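Local coordinates for protein ATP-dependent DNA helicase PIF1 (Candida albicans, PDB 7OTJ) that is an ATP-dependent 5'-3' DNA helicase that probably also resolves G-quadruplexes and helps maintain nuclear and mitochondrial genome stability, at residues 204-208 with 498-502; 210-215 with 494-499; 238-242 with 466-471; 246-251 with 446-450. All blocks are in the same frame, centred on the assembly; numbering follows the deposited sequence.

Contact 1 (204-208 with 498-502); sequences NLRDG and KVASH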
# COMPACT_ATOMS: atom_id res chain seq x y z
N ASN A 204 -0.59 -22.93 7.34
CA ASN A 204 0.60 -23.58 7.89
C ASN A 204 1.81 -22.67 7.83
O ASN A 204 2.75 -22.83 8.63
CB ASN A 204 0.89 -24.88 7.12
CG ASN A 204 -0.09 -26.00 7.45
OD1 ASN A 204 -0.66 -26.04 8.54
ND2 ASN A 204 -0.27 -26.93 6.51
N LEU A 205 1.84 -21.72 6.88
CA LEU A 205 2.99 -20.83 6.75
C LEU A 205 3.08 -19.81 7.89
O LEU A 205 4.16 -19.24 8.10
CB LEU A 205 2.92 -20.10 5.41
CG LEU A 205 2.82 -20.98 4.16
CD1 LEU A 205 2.70 -20.11 2.92
CD2 LEU A 205 4.00 -21.97 4.02
N ARG A 206 1.99 -19.60 8.63
CA ARG A 206 1.90 -18.47 9.55
C ARG A 206 2.95 -18.55 10.66
O ARG A 206 3.69 -17.59 10.90
CB ARG A 206 0.49 -18.39 10.13
CG ARG A 206 -0.56 -18.07 9.07
CD ARG A 206 -1.98 -18.14 9.61
NE ARG A 206 -2.27 -17.13 10.62
CZ ARG A 206 -2.49 -15.85 10.36
NH1 ARG A 206 -2.37 -15.36 9.13
NH2 ARG A 206 -2.85 -15.04 11.35
N ASP A 207 3.02 -19.69 11.36
CA ASP A 207 3.98 -19.84 12.45
C ASP A 207 5.39 -20.19 11.99
O ASP A 207 6.29 -20.29 12.83
CB ASP A 207 3.50 -20.89 13.46
CG ASP A 207 3.12 -22.19 12.80
OD1 ASP A 207 2.47 -22.15 11.73
OD2 ASP A 207 3.47 -23.26 13.34
N GLY A 208 5.60 -20.42 10.69
CA GLY A 208 6.92 -20.72 10.17
C GLY A 208 7.20 -22.20 9.98
O GLY A 208 8.04 -22.56 9.15
N LYS A 498 12.75 -20.14 3.46
CA LYS A 498 12.21 -18.81 3.18
C LYS A 498 10.97 -18.47 4.01
O LYS A 498 10.52 -17.32 3.94
CB LYS A 498 11.85 -18.69 1.69
CG LYS A 498 13.00 -18.93 0.73
CD LYS A 498 14.06 -17.84 0.86
CE LYS A 498 15.26 -18.14 -0.03
NZ LYS A 498 16.30 -17.09 0.10
N VAL A 499 10.40 -19.42 4.75
CA VAL A 499 9.16 -19.21 5.50
C VAL A 499 9.50 -19.13 6.98
O VAL A 499 9.89 -20.13 7.59
CB VAL A 499 8.14 -20.33 5.25
CG1 VAL A 499 6.80 -19.97 5.89
CG2 VAL A 499 7.98 -20.60 3.76
N ALA A 500 9.34 -17.94 7.56
CA ALA A 500 9.69 -17.74 8.96
C ALA A 500 8.77 -16.69 9.57
O ALA A 500 8.23 -15.83 8.86
CB ALA A 500 11.16 -17.33 9.10
N SER A 501 8.58 -16.78 10.89
CA SER A 501 7.81 -15.81 11.65
C SER A 501 8.62 -15.33 12.85
O SER A 501 9.46 -16.06 13.38
CB SER A 501 6.48 -16.39 12.14
OG SER A 501 5.53 -16.42 11.10
N HIS A 502 8.33 -14.11 13.30
CA HIS A 502 9.06 -13.53 14.41
C HIS A 502 8.60 -14.13 15.73
O HIS A 502 7.40 -14.39 15.92
CB HIS A 502 8.91 -12.01 14.43
CG HIS A 502 9.97 -11.31 15.23
ND1 HIS A 502 10.10 -11.48 16.60
CD2 HIS A 502 10.94 -10.45 14.86
CE1 HIS A 502 11.12 -10.75 17.03
NE2 HIS A 502 11.64 -10.12 16.00
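Leu-205 and Val-499 meet where two loops of the helicase core pack together. The loop 204-208 belongs to the connection between the two RecA-like parallel sheets, after helix 196-204, whereas 498-502 follows strand 489-492, the last strand of the second sheet. In the first shell, CG1 of Val-499 packs against Leu-205: it lies 3.9 Å from Leu-205 CB and 3.5 Å from Leu-205 O, and the two side chains cross at about a right angle. The methyl is placed there by a first torsion that sets CG1 opposite the backbone N (chi1 -172°). Leu-205 CD2 completes this apolar patch at 3.9 Å from the same Val-499 CG1.

Further along, the backbones themselves come together. The CA atoms of Gly-208 and Ala-500 are 4.2 Å apart, an approach made with no side chain on the glycine and with the alanine CB pointing away. The loop shape behind this is a tight turn in which Gly-208 N donates to Leu-205 O over 3.2 Å, with a positive phi of 97° at the glycine. The CB of Ser-501 also faces the turn, although the modelled position of its hydroxyl is doubtful.

In the second shell, Leu-205 rests on Tyr-477 and Leu-480 and Val-499 on Ala-476, all of helix 475-481, which underlies both loops. Arg-206 turns its side chain away from 498-502 toward the nucleotide site, touching Ser-26, part of the ADP pocket; its NH1 forms a salt bridge with Asp-144 OD2.

Contact 2 (210-215 with 494-499); sequences VPDDTA and FNRSKV. With PO4 (phosphate ion), chain R.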
# COMPACT_ATOMS: atom_id res chain seq x y z
N VAL A 210 6.55 -25.55 8.40
CA VAL A 210 5.89 -25.96 7.15
C VAL A 210 6.00 -27.47 6.98
O VAL A 210 7.11 -27.99 6.80
CB VAL A 210 6.50 -25.23 5.95
CG1 VAL A 210 5.85 -25.70 4.65
CG2 VAL A 210 6.37 -23.72 6.12
N PRO A 211 4.89 -28.21 7.04
CA PRO A 211 4.96 -29.67 6.86
C PRO A 211 5.42 -30.03 5.46
O PRO A 211 5.35 -29.22 4.53
CB PRO A 211 3.52 -30.13 7.11
CG PRO A 211 2.85 -29.00 7.81
CD PRO A 211 3.53 -27.75 7.33
N ASP A 212 5.89 -31.27 5.32
CA ASP A 212 6.39 -31.75 4.02
C ASP A 212 5.32 -31.63 2.94
O ASP A 212 5.59 -31.15 1.84
CB ASP A 212 6.88 -33.20 4.14
CG ASP A 212 8.01 -33.35 5.13
OD1 ASP A 212 8.46 -32.33 5.68
OD2 ASP A 212 8.44 -34.50 5.37
N ASP A 213 4.09 -32.07 3.24
CA ASP A 213 3.04 -32.07 2.23
C ASP A 213 2.72 -30.66 1.76
O ASP A 213 2.51 -30.43 0.56
CB ASP A 213 1.79 -32.76 2.76
CG ASP A 213 1.84 -34.26 2.60
OD1 ASP A 213 2.88 -34.79 2.17
OD2 ASP A 213 0.82 -34.92 2.90
N THR A 214 2.67 -29.69 2.68
CA THR A 214 2.47 -28.30 2.29
C THR A 214 3.62 -27.82 1.41
O THR A 214 3.40 -27.22 0.35
CB THR A 214 2.32 -27.41 3.53
OG1 THR A 214 1.09 -27.70 4.20
CG2 THR A 214 2.33 -25.93 3.15
N ALA A 215 4.85 -28.10 1.83
CA ALA A 215 6.02 -27.69 1.05
C ALA A 215 6.00 -28.34 -0.33
O ALA A 215 6.27 -27.68 -1.34
CB ALA A 215 7.31 -28.04 1.79
N PHE A 494 10.53 -22.17 -4.32
CA PHE A 494 9.96 -22.35 -2.99
C PHE A 494 10.94 -23.11 -2.11
O PHE A 494 11.62 -24.04 -2.57
CB PHE A 494 8.63 -23.10 -3.05
CG PHE A 494 8.01 -23.33 -1.69
CD1 PHE A 494 8.36 -24.44 -0.93
CD2 PHE A 494 7.09 -22.44 -1.17
CE1 PHE A 494 7.81 -24.64 0.32
CE2 PHE A 494 6.53 -22.64 0.08
CZ PHE A 494 6.90 -23.74 0.83
N ASN A 495 11.01 -22.71 -0.85
CA ASN A 495 11.83 -23.42 0.12
C ASN A 495 11.38 -23.04 1.52
O ASN A 495 11.09 -21.87 1.78
CB ASN A 495 13.32 -23.09 -0.09
CG ASN A 495 14.23 -24.09 0.57
OD1 ASN A 495 13.94 -24.61 1.64
ND2 ASN A 495 15.37 -24.35 -0.07
N ARG A 496 11.31 -24.03 2.42
CA ARG A 496 10.90 -23.77 3.80
C ARG A 496 11.81 -22.78 4.50
O ARG A 496 11.35 -22.02 5.36
CB ARG A 496 10.85 -25.08 4.59
CG ARG A 496 9.60 -25.90 4.32
CD ARG A 496 9.63 -27.24 5.02
NE ARG A 496 10.43 -28.22 4.30
CZ ARG A 496 10.41 -29.52 4.55
NH1 ARG A 496 9.65 -30.03 5.50
NH2 ARG A 496 11.18 -30.33 3.81
N SER A 497 13.10 -22.78 4.16
CA SER A 497 14.03 -21.80 4.73
C SER A 497 13.57 -20.37 4.49
O SER A 497 13.98 -19.47 5.22
CB SER A 497 15.43 -22.02 4.15
OG SER A 497 15.39 -22.02 2.73
N LYS A 498 12.75 -20.14 3.46
CA LYS A 498 12.21 -18.81 3.18
C LYS A 498 10.97 -18.47 4.01
O LYS A 498 10.52 -17.32 3.94
CB LYS A 498 11.85 -18.69 1.69
CG LYS A 498 13.00 -18.93 0.73
CD LYS A 498 14.06 -17.84 0.86
CE LYS A 498 15.26 -18.14 -0.03
NZ LYS A 498 16.30 -17.09 0.10
N VAL A 499 10.40 -19.42 4.75
CA VAL A 499 9.16 -19.21 5.50
C VAL A 499 9.50 -19.13 6.98
O VAL A 499 9.89 -20.13 7.59
CB VAL A 499 8.14 -20.33 5.25
CG1 VAL A 499 6.80 -19.97 5.89
CG2 VAL A 499 7.98 -20.60 3.76
P PO4 R . 11.47 -27.88 0.40
O1 PO4 R . 12.02 -26.54 0.79
O2 PO4 R . 11.22 -28.70 1.64
O3 PO4 R . 10.17 -27.70 -0.35
O4 PO4 R . 12.47 -28.59 -0.49
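Arg-496 and Asp-212 supply the charged part of this contact. NH1 of Arg-496 donates to Asp-212 OD1 at 2.6 Å in a salt bridge whose N-H...O angle is only 136°. A single N-O pair makes the bridge; OD1 is met on its anti side but out of the carboxylate plane, it is tilted from the guanidinium plane too, and the two planes stand 89° apart.

A phosphate ion, probably from the crystallisation liquor, occupies another part of the guanidinium edge. NE and NH2 of Arg-496 both make weak, bent hydrogen bonds to its O2, at 2.8 and 2.7 Å, while the backbone N of Arg-496 gives O1 a straighter one at 3.1 Å. The anion thus bridges the beginning and end of a single residue, whose chain bends at chi3 (-80°).

Apolar packing surrounds the arginine chain. Val-210 CB lies 3.6 Å from Arg-496 CG, and its CG2 branch is 3.8 Å from Val-499 CG1. Ala-215 CB sits over one face of the guanidinium and also touches Phe-494 CE1 at 3.7 Å; phosphate O3 lies at the edge of that phenyl ring, in its plane.

An Asx turn, Asn-495 OD1 accepting from Ser-497 N, shapes the loop after strand 489-492, the last of the second RecA-like sheet. Against it packs the start of helix 212-219, which follows the first sheet; Phe-494 meets Phe-218 of that helix and Leu-480 of helix 475-481, while Thr-214 packs on helix 196-204.

Contact 3 (238-242 with 466-471); sequences ATRYE and DMKKIF. With K (potassium ion), chain I; nucleotides of chain C.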
# COMPACT_ATOMS: atom_id res chain seq x y z
N ALA A 238 10.90 -10.25 -3.93
CA ALA A 238 11.27 -9.71 -2.62
C ALA A 238 11.97 -8.36 -2.74
O ALA A 238 11.79 -7.50 -1.88
CB ALA A 238 12.16 -10.70 -1.88
N THR A 239 12.77 -8.17 -3.79
CA THR A 239 13.60 -6.98 -3.91
C THR A 239 13.17 -6.14 -5.10
O THR A 239 12.50 -6.60 -6.03
CB THR A 239 15.07 -7.37 -4.07
OG1 THR A 239 15.25 -8.02 -5.34
CG2 THR A 239 15.50 -8.31 -2.95
N ARG A 240 13.68 -4.91 -5.12
CA ARG A 240 13.32 -3.99 -6.19
C ARG A 240 14.11 -4.26 -7.45
O ARG A 240 13.58 -4.14 -8.55
CB ARG A 240 13.52 -2.55 -5.72
CG ARG A 240 12.32 -2.02 -4.96
CD ARG A 240 12.54 -0.60 -4.46
NE ARG A 240 13.62 -0.54 -3.48
CZ ARG A 240 14.02 0.57 -2.88
NH1 ARG A 240 13.43 1.73 -3.12
NH2 ARG A 240 15.05 0.52 -2.04
N TYR A 241 15.40 -4.59 -7.30
CA TYR A 241 16.21 -5.07 -8.42
C TYR A 241 15.45 -6.06 -9.29
O TYR A 241 15.33 -5.88 -10.50
CB TYR A 241 17.51 -5.69 -7.89
CG TYR A 241 18.50 -6.05 -8.98
CD1 TYR A 241 19.27 -5.07 -9.60
CD2 TYR A 241 18.69 -7.37 -9.37
CE1 TYR A 241 20.19 -5.39 -10.59
CE2 TYR A 241 19.60 -7.70 -10.36
CZ TYR A 241 20.35 -6.71 -10.97
OH TYR A 241 21.26 -7.04 -11.95
N GLU A 242 14.89 -7.11 -8.67
CA GLU A 242 14.08 -8.07 -9.41
C GLU A 242 12.89 -7.39 -10.07
O GLU A 242 12.61 -7.62 -11.25
CB GLU A 242 13.60 -9.19 -8.49
CG GLU A 242 14.69 -10.04 -7.88
CD GLU A 242 14.22 -10.79 -6.66
OE1 GLU A 242 13.79 -10.13 -5.69
OE2 GLU A 242 14.26 -12.04 -6.67
N ASP A 466 8.08 -15.42 -7.09
CA ASP A 466 9.46 -15.88 -7.12
C ASP A 466 10.05 -15.66 -5.73
O ASP A 466 10.31 -14.53 -5.33
CB ASP A 466 10.28 -15.14 -8.18
CG ASP A 466 11.70 -15.67 -8.29
OD1 ASP A 466 12.06 -16.61 -7.56
OD2 ASP A 466 12.47 -15.13 -9.12
N MET A 467 10.24 -16.76 -4.99
CA MET A 467 10.69 -16.70 -3.61
C MET A 467 12.21 -16.61 -3.48
O MET A 467 12.72 -16.79 -2.37
CB MET A 467 10.16 -17.91 -2.85
CG MET A 467 8.65 -17.96 -2.87
SD MET A 467 7.98 -19.39 -2.02
CE MET A 467 8.81 -19.27 -0.44
N LYS A 468 12.91 -16.26 -4.56
CA LYS A 468 14.36 -16.41 -4.61
C LYS A 468 15.06 -15.59 -3.53
O LYS A 468 15.92 -16.10 -2.81
CB LYS A 468 14.87 -16.02 -6.00
CG LYS A 468 16.31 -16.44 -6.32
CD LYS A 468 16.35 -17.82 -6.98
CE LYS A 468 17.73 -18.20 -7.50
NZ LYS A 468 17.67 -19.43 -8.36
N LYS A 469 14.70 -14.31 -3.41
CA LYS A 469 15.40 -13.39 -2.52
C LYS A 469 14.63 -13.09 -1.24
O LYS A 469 14.91 -12.07 -0.59
CB LYS A 469 15.73 -12.09 -3.25
CG LYS A 469 16.65 -12.23 -4.46
CD LYS A 469 17.97 -12.89 -4.07
CE LYS A 469 18.84 -13.18 -5.29
NZ LYS A 469 20.10 -13.90 -4.93
N ILE A 470 13.68 -13.94 -0.85
CA ILE A 470 12.91 -13.69 0.37
C ILE A 470 13.87 -13.61 1.55
O ILE A 470 14.69 -14.51 1.77
CB ILE A 470 11.84 -14.77 0.59
CG1 ILE A 470 10.48 -14.32 0.05
CG2 ILE A 470 11.64 -15.04 2.07
CD1 ILE A 470 10.48 -13.93 -1.39
N PHE A 471 13.77 -12.52 2.32
CA PHE A 471 14.71 -12.26 3.39
C PHE A 471 14.05 -11.95 4.72
O PHE A 471 14.76 -11.80 5.73
CB PHE A 471 15.63 -11.07 3.01
CG PHE A 471 14.87 -9.82 2.67
CD1 PHE A 471 14.52 -8.90 3.65
CD2 PHE A 471 14.49 -9.56 1.36
CE1 PHE A 471 13.81 -7.75 3.33
CE2 PHE A 471 13.78 -8.41 1.04
CZ PHE A 471 13.44 -7.51 2.03
K K I . 12.51 -12.70 -4.50
OP3 DT C 1 21.25 -7.44 -2.14
P DT C 1 20.02 -8.19 -2.46
OP1 DT C 1 20.27 -9.64 -2.31
OP2 DT C 1 19.51 -7.69 -3.76
O5' DT C 1 18.96 -7.77 -1.35
C5' DT C 1 18.80 -6.40 -1.02
C4' DT C 1 17.37 -6.13 -0.58
O4' DT C 1 17.01 -7.08 0.46
C3' DT C 1 17.13 -4.77 0.03
O3' DT C 1 15.75 -4.43 -0.10
C2' DT C 1 17.51 -5.01 1.49
C1' DT C 1 16.92 -6.41 1.70
N1 DT C 1 17.65 -7.23 2.72
C2 DT C 1 17.52 -6.93 4.06
O2 DT C 1 16.84 -6.01 4.48
N3 DT C 1 18.22 -7.76 4.89
C4 DT C 1 19.01 -8.84 4.53
O4 DT C 1 19.61 -9.52 5.36
C5 DT C 1 19.10 -9.09 3.11
C7 DT C 1 19.93 -10.23 2.60
C6 DT C 1 18.42 -8.29 2.29
P DT C 2 15.24 -3.58 -1.37
OP1 DT C 2 15.28 -4.45 -2.56
OP2 DT C 2 16.01 -2.31 -1.34
O5' DT C 2 13.71 -3.27 -1.05
C5' DT C 2 12.73 -4.30 -1.17
C4' DT C 2 11.72 -4.23 -0.04
O4' DT C 2 12.34 -4.68 1.18
C3' DT C 2 11.16 -2.84 0.23
O3' DT C 2 9.92 -2.71 -0.42
C2' DT C 2 11.01 -2.78 1.75
C1' DT C 2 11.95 -3.86 2.27
N1 DT C 2 13.19 -3.33 2.93
C2 DT C 2 13.58 -3.84 4.15
O2 DT C 2 12.94 -4.69 4.75
N3 DT C 2 14.73 -3.30 4.66
C4 DT C 2 15.53 -2.34 4.08
O4 DT C 2 16.55 -1.92 4.62
C5 DT C 2 15.08 -1.86 2.79
C7 DT C 2 15.87 -0.81 2.06
C6 DT C 2 13.95 -2.37 2.28
P DT C 3 9.54 -1.36 -1.20
OP1 DT C 3 8.53 -1.70 -2.23
OP2 DT C 3 10.81 -0.71 -1.59
O5' DT C 3 8.85 -0.46 -0.06
C5' DT C 3 7.68 -0.92 0.59
C4' DT C 3 7.40 -0.14 1.88
O4' DT C 3 8.45 -0.36 2.83
C3' DT C 3 7.31 1.36 1.72
O3' DT C 3 5.98 1.73 1.39
C2' DT C 3 7.68 1.87 3.11
C1' DT C 3 8.64 0.80 3.63
N1 DT C 3 10.08 1.18 3.55
C2 DT C 3 10.67 1.76 4.64
O2 DT C 3 10.08 2.00 5.68
N3 DT C 3 12.01 2.05 4.48
C4 DT C 3 12.78 1.81 3.35
O4 DT C 3 13.97 2.10 3.29
C5 DT C 3 12.09 1.19 2.25
C7 DT C 3 12.81 0.88 0.97
C6 DT C 3 10.79 0.90 2.40
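Phe-471 touches Ala-238 with one corner of its ring and the DNA with much of the rest. Its CB lies beside the base of DT1 of chain C, near C5 and C6. A first torsion of 56°, placing CG between the backbone N and carbonyl carbon, turns the ring onto the nucleotide. CG and CD1 follow the thymine at N1 and C2, CD2 approaches the sugar, 3.6 Å from DT1 O4', and CE1 lies near O2 of DT1 and O2 of DT2 of chain C. At the far end CE2 stands 3.6 Å from Ala-238 O, near the plane at the ring edge; DT2 O4', 3.2 Å from CZ, lies in the plane. DT1 C1' is centred over one face, so the phenyl packs chiefly on the glycosidic region of this nucleotide.

A potassium ion joins the two segments on another side. Glu-242 binds it through both carboxylate oxygens, OE1 at 3.1 Å and OE2 at 2.9 Å, and Asp-466 contributes its backbone O at 3.0 Å. Lys-469 CB and CG pack against the carboxylate, and Ala-238 CB meets Ile-470 CD1.

Glu-242 OE1 is also gripped by two donors of Thr-239: the backbone N, at 2.9 Å nearly along the C-O axis, and OG1, from above the carboxylate plane. Thr-239 OG1 accepts weakly from Glu-242 N in return. The adjoining Arg-240 N donates to DT2 OP1 at 3.1 Å, and Arg-240 NH2 to DT2 OP2. The geometry is that of a capping box starting helix 240-253, set at a single-stranded DNA site with aromatic contact to a nucleotide and amide contact to a phosphate.

Contact 4 (246-251 with 446-450); sequences ANSRKL and LAWSL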
# COMPACT_ATOMS: atom_id res chain seq x y z
N ALA A 246 12.45 -7.51 -13.85
CA ALA A 246 11.28 -8.16 -14.42
C ALA A 246 10.48 -7.21 -15.30
O ALA A 246 10.00 -7.60 -16.37
CB ALA A 246 10.39 -8.72 -13.30
N ASN A 247 10.32 -5.95 -14.88
CA ASN A 247 9.68 -4.97 -15.75
C ASN A 247 10.51 -4.75 -17.01
O ASN A 247 9.95 -4.61 -18.11
CB ASN A 247 9.47 -3.65 -15.02
CG ASN A 247 8.46 -3.75 -13.89
OD1 ASN A 247 7.43 -4.41 -14.02
ND2 ASN A 247 8.74 -3.09 -12.78
N SER A 248 11.83 -4.71 -16.88
CA SER A 248 12.69 -4.45 -18.03
C SER A 248 12.60 -5.58 -19.06
O SER A 248 12.38 -5.33 -20.25
CB SER A 248 14.14 -4.25 -17.59
OG SER A 248 14.26 -3.13 -16.74
N ARG A 249 12.78 -6.83 -18.61
CA ARG A 249 12.73 -7.95 -19.55
C ARG A 249 11.38 -8.02 -20.26
O ARG A 249 11.32 -8.28 -21.46
CB ARG A 249 13.07 -9.26 -18.84
CG ARG A 249 12.17 -9.60 -17.67
CD ARG A 249 12.64 -10.87 -16.97
NE ARG A 249 12.54 -12.04 -17.83
CZ ARG A 249 11.46 -12.79 -17.96
NH1 ARG A 249 10.34 -12.52 -17.30
NH2 ARG A 249 11.49 -13.85 -18.77
N LYS A 250 10.29 -7.76 -19.53
CA LYS A 250 8.98 -7.74 -20.16
C LYS A 250 8.89 -6.64 -21.21
O LYS A 250 8.37 -6.86 -22.31
CB LYS A 250 7.89 -7.56 -19.10
CG LYS A 250 7.50 -8.82 -18.37
CD LYS A 250 6.65 -9.73 -19.24
CE LYS A 250 6.34 -11.04 -18.56
NZ LYS A 250 7.55 -11.88 -18.39
N LEU A 251 9.41 -5.45 -20.89
CA LEU A 251 9.42 -4.37 -21.87
C LEU A 251 10.32 -4.70 -23.05
O LEU A 251 9.97 -4.39 -24.20
CB LEU A 251 9.85 -3.06 -21.21
CG LEU A 251 9.74 -1.81 -22.09
CD1 LEU A 251 8.28 -1.39 -22.26
CD2 LEU A 251 10.57 -0.65 -21.57
N LEU A 446 5.80 1.23 -15.13
CA LEU A 446 5.59 -0.08 -15.73
C LEU A 446 5.15 -1.04 -14.63
O LEU A 446 5.92 -1.32 -13.71
CB LEU A 446 6.86 -0.61 -16.40
CG LEU A 446 7.38 0.08 -17.67
CD1 LEU A 446 8.74 -0.48 -18.05
CD2 LEU A 446 6.40 -0.09 -18.81
N ALA A 447 3.90 -1.51 -14.69
CA ALA A 447 3.37 -2.19 -13.52
C ALA A 447 3.83 -3.65 -13.45
O ALA A 447 4.59 -4.00 -12.55
CB ALA A 447 1.84 -2.11 -13.52
N TRP A 448 3.46 -4.47 -14.43
CA TRP A 448 3.99 -5.82 -14.62
C TRP A 448 4.38 -6.54 -13.32
O TRP A 448 3.75 -7.52 -12.93
CB TRP A 448 5.18 -5.77 -15.57
CG TRP A 448 4.83 -6.09 -16.99
CD1 TRP A 448 3.97 -7.05 -17.43
CD2 TRP A 448 5.33 -5.44 -18.17
NE1 TRP A 448 3.90 -7.05 -18.80
CE2 TRP A 448 4.73 -6.07 -19.28
CE3 TRP A 448 6.23 -4.40 -18.39
CZ2 TRP A 448 5.00 -5.68 -20.59
CZ3 TRP A 448 6.50 -4.01 -19.69
CH2 TRP A 448 5.88 -4.65 -20.77
N SER A 449 5.42 -6.04 -12.65
CA SER A 449 5.99 -6.65 -11.46
C SER A 449 5.76 -5.76 -10.24
O SER A 449 5.46 -4.57 -10.35
CB SER A 449 7.49 -6.90 -11.66
OG SER A 449 8.08 -7.47 -10.51
N LEU A 450 5.95 -6.32 -9.05
CA LEU A 450 5.61 -5.58 -7.84
C LEU A 450 6.30 -6.23 -6.65
O LEU A 450 6.44 -7.46 -6.61
CB LEU A 450 4.09 -5.55 -7.62
CG LEU A 450 3.55 -4.77 -6.43
CD1 LEU A 450 3.74 -3.27 -6.62
CD2 LEU A 450 2.08 -5.11 -6.21
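Trp-448 presents one indole face to Lys-250, whose CB stands 3.4 Å from the centroid of the six-membered ring and only 11° off its normal, a CH-pi contact over the centre. The aliphatic chain of Lys-250 continues across the indole: a bend at chi2 brings CD to 3.9 Å from Trp-448 NE1, and one at chi4 turns the amine off toward Glu-235, a long, weak ion pair. Leu-251 adds a second, perpendicular approach, with CB 3.8 Å from Trp-448 CZ3.

The other flat group is the Asn-247 amide, its plane 29° from the indole as the two side chains slide past each other in opposite directions. Its first torsion of -67° lays CG beside the backbone N and lets OD1 reach the strand side. OD1 accepts from Ser-449 N at 2.9 Å; the place of that nitrogen is uncertain in the model, so the bond is indicated rather than secure. The same oxygen borders Trp-448 CB and Ser-449 CB.

Apolar contacts extend along the helix. Ala-246 CB meets Ser-449 CB at 3.8 Å, and Leu-251 CD2 meets Leu-446 CD1 at 4.0 Å, those leucines crossing at about a right angle. Leu-251 and Leu-446 both also touch Ala-293.

Helix 240-253 follows strand 234-237, and strand 449-451 lies parallel beside that strand at the sheet margin. This is the beta-alpha-beta pattern of a RecA-like domain, here with the helix-to-strand connection enlarged by an inserted beta-rich region that includes the SH3-like 2B domain.

In the fold
The four contacts are nested along the chain, 4 inside 3, and 3 inside 1 and 2. Contacts 1 and 2, centres about 9 Å apart, share Lys-498 and Val-499 and touch directly through Asn-204 ND2 and Thr-214 OG1, 2.8 Å apart. Contact 3 lies about 17 Å from each, centre to centre, joined by Lys-498 NZ, 3.1 Å from Lys-468 O. Contacts 3 and 4 use successive parts of helix 240-253, their centres about 14 Å apart. Contact 1 comes nearest the nucleotide site, the Arg-206 side chain being about 7 Å from tetrafluoroaluminate, whereas contact 3 directly meets the DNA. The nearest atom of contact 4 is about 7 Å from the bound nucleic acid.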